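Local coordinates for glyoxalase family protein (Bacillus cereus, PDB 1SS4), which is of unknown function but belongs to the glyoxalase superfamily and may bind a metal and act as a methylmalonyl-CoA epimerase, at residues A89-L94 / L133-G138. Numbering follows the deposited sequence.
Sequences APVNAL and LCYIRG. With FMT (formic acid), chain F.
R137 reaches from the end of strand 131-137 to the backbone of A89 in the loop before strand 95-103. Its NH2 donates a hydrogen bond to A89 O at 2.8 Å. The bond is moderately bent, with an N-H...O angle of 155°. The donor is tilted 30° from the carbonyl plane. A water donates to A89 O at 2.6 Å and also lies very close to R137 NH1, a doubtfully short contact. A89 O therefore receives two hydrogen bonds. NH1 also bonds to G141 O.

A formic acid molecule, probably from the crystallisation liquor, lies at the guanidinium edge with its carbon in the plane. R137 NE bonds to its O1 at 2.8 Å and R137 NH2 to its O2 at 3.2 Å. The pairing is bidentate, along the NE-NH2 side. NH2 thus serves both the formic acid and the loop carbonyl, and in this crystal these bonds probably hold the guanidinium's rotation. V91 CG2 lies 3.9 Å from the same O2.

In the fold, strand 131-137 sits inside a four-stranded mixed sheet between strands 119-127 and 143-149. The sheet has the strand order 1-4-3-2, as in the beta-alpha-beta-beta-beta modules of the glyoxalase (VOC) superfamily. Segment 89-94 lies in the loop that links the two sheets, between strands 71-79 and 95-103. N92 is the centre of an inverse gamma turn, closed by a weak A93 N to V91 O bond, and its ND2 bonds to P81 O of the second subunit.

The apolar part is one light touch. V91 CG1 meets the edge of the Y135 ring at CE1, 4.2 Å away. CG1 stands anti to the backbone N (chi1 174°), which directs this methyl at the ring and leaves CG2 for the formic acid side. Y135 also packs on V121, L143 and R98.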
loop_
_atom_site.group_PDB
_atom_site.type_symbol
_atom_site.label_atom_id
_atom_site.label_comp_id
_atom_site.label_asym_id
_atom_site.label_seq_id
_atom_site.Cartn_x
_atom_site.Cartn_y
_atom_site.Cartn_z
ATOM N N ALA A 89 13.891 -1.227 0.788
ATOM C CA ALA A 89 14.142 -0.034 1.592
ATOM C C ALA A 89 14.144 -0.415 3.066
ATOM O O ALA A 89 13.480 -1.383 3.470
ATOM C CB ALA A 89 13.044 1.018 1.333
ATOM N N PRO A 90 14.909 0.311 3.885
ATOM C CA PRO A 90 14.897 -0.049 5.308
ATOM C C PRO A 90 13.523 0.217 5.926
ATOM O O PRO A 90 12.715 0.986 5.381
ATOM C CB PRO A 90 15.994 0.829 5.915
ATOM C CG PRO A 90 16.230 1.907 4.911
ATOM C CD PRO A 90 15.973 1.278 3.570
ATOM N N VAL A 91 13.245 -0.434 7.052
ATOM C CA VAL A 91 11.965 -0.229 7.710
ATOM C C VAL A 91 11.849 1.251 8.092
ATOM O O VAL A 91 10.789 1.859 7.918
ATOM C CB VAL A 91 11.843 -1.099 8.980
ATOM C CG1 VAL A 91 10.569 -0.753 9.726
ATOM C CG2 VAL A 91 11.868 -2.585 8.601
ATOM N N ASN A 92 12.935 1.831 8.605
ATOM C CA ASN A 92 12.898 3.238 9.000
ATOM C C ASN A 92 13.249 4.164 7.826
ATOM O O ASN A 92 14.320 4.786 7.777
ATOM C CB ASN A 92 13.815 3.491 10.232
ATOM C CG ASN A 92 15.276 3.056 10.003
ATOM O OD1 ASN A 92 15.550 2.035 9.356
ATOM N ND2 ASN A 92 16.213 3.822 10.560
ATOM N N ALA A 93 12.333 4.206 6.858
ATOM C CA ALA A 93 12.469 5.045 5.669
ATOM C C ALA A 93 11.119 5.671 5.401
ATOM O O ALA A 93 10.083 5.093 5.715
ATOM C CB ALA A 93 12.896 4.210 4.444
ATOM N N LEU A 94 11.134 6.849 4.812
ATOM C CA LEU A 94 9.902 7.555 4.490
ATOM C C LEU A 94 9.244 6.976 3.237
ATOM O O LEU A 94 9.929 6.628 2.275
ATOM C CB LEU A 94 10.199 9.048 4.305
ATOM C CG LEU A 94 10.700 9.753 5.578
ATOM C CD1 LEU A 94 11.602 10.931 5.209
ATOM C CD2 LEU A 94 9.508 10.197 6.436
ATOM N N LEU A 133 2.679 -11.354 15.803
ATOM C CA LEU A 133 2.976 -10.811 14.484
ATOM C C LEU A 133 4.460 -10.736 14.158
ATOM O O LEU A 133 5.311 -10.845 15.040
ATOM C CB LEU A 133 2.369 -9.412 14.348
ATOM C CG LEU A 133 3.097 -8.301 15.102
ATOM C CD1 LEU A 133 2.608 -6.949 14.600
ATOM C CD2 LEU A 133 2.876 -8.448 16.609
ATOM N N CYS A 134 4.750 -10.539 12.874
ATOM C CA CYS A 134 6.114 -10.433 12.399
ATOM C C CYS A 134 6.155 -9.690 11.067
ATOM O O CYS A 134 5.115 -9.419 10.455
ATOM C CB CYS A 134 6.719 -11.822 12.195
ATOM S SG CYS A 134 5.934 -12.762 10.867
ATOM N N TYR A 135 7.369 -9.364 10.648
ATOM C CA TYR A 135 7.621 -8.712 9.366
ATOM C C TYR A 135 8.417 -9.733 8.583
ATOM O O TYR A 135 9.310 -10.385 9.121
ATOM C CB TYR A 135 8.472 -7.451 9.516
ATOM C CG TYR A 135 7.719 -6.176 9.816
ATOM C CD1 TYR A 135 8.368 -4.937 9.744
ATOM C CD2 TYR A 135 6.380 -6.197 10.189
ATOM C CE1 TYR A 135 7.697 -3.759 10.036
ATOM C CE2 TYR A 135 5.705 -5.029 10.490
ATOM C CZ TYR A 135 6.373 -3.812 10.412
ATOM O OH TYR A 135 5.707 -2.663 10.744
ATOM N N ILE A 136 8.100 -9.860 7.309
ATOM C CA ILE A 136 8.769 -10.804 6.440
ATOM C C ILE A 136 9.149 -10.101 5.163
ATOM O O ILE A 136 8.394 -9.256 4.683
ATOM C CB ILE A 136 7.808 -11.952 6.052
ATOM C CG1 ILE A 136 7.447 -12.762 7.292
ATOM C CG2 ILE A 136 8.426 -12.822 4.962
ATOM C CD1 ILE A 136 8.605 -13.536 7.848
ATOM N N ARG A 137 10.326 -10.441 4.633
ATOM C CA ARG A 137 10.783 -9.930 3.352
ATOM C C ARG A 137 10.349 -11.060 2.413
ATOM O O ARG A 137 10.896 -12.178 2.463
ATOM C CB ARG A 137 12.308 -9.782 3.323
ATOM C CG ARG A 137 12.853 -8.657 4.187
ATOM C CD ARG A 137 13.198 -7.453 3.348
ATOM N NE ARG A 137 13.500 -6.261 4.140
ATOM C CZ ARG A 137 13.159 -5.035 3.764
ATOM N NH1 ARG A 137 12.511 -4.877 2.620
ATOM N NH2 ARG A 137 13.465 -3.974 4.516
ATOM N N GLY A 138 9.348 -10.786 1.581
ATOM C CA GLY A 138 8.851 -11.808 0.684
ATOM C C GLY A 138 9.453 -11.770 -0.700
ATOM O O GLY A 138 10.657 -11.555 -0.858
HETATM C C FMT F . 15.619 -5.718 6.930
HETATM O O1 FMT F . 15.344 -6.701 6.166
HETATM O O2 FMT F . 14.577 -5.063 7.264
HETATM O O HOH W 1 11.444 -2.639 2.548
#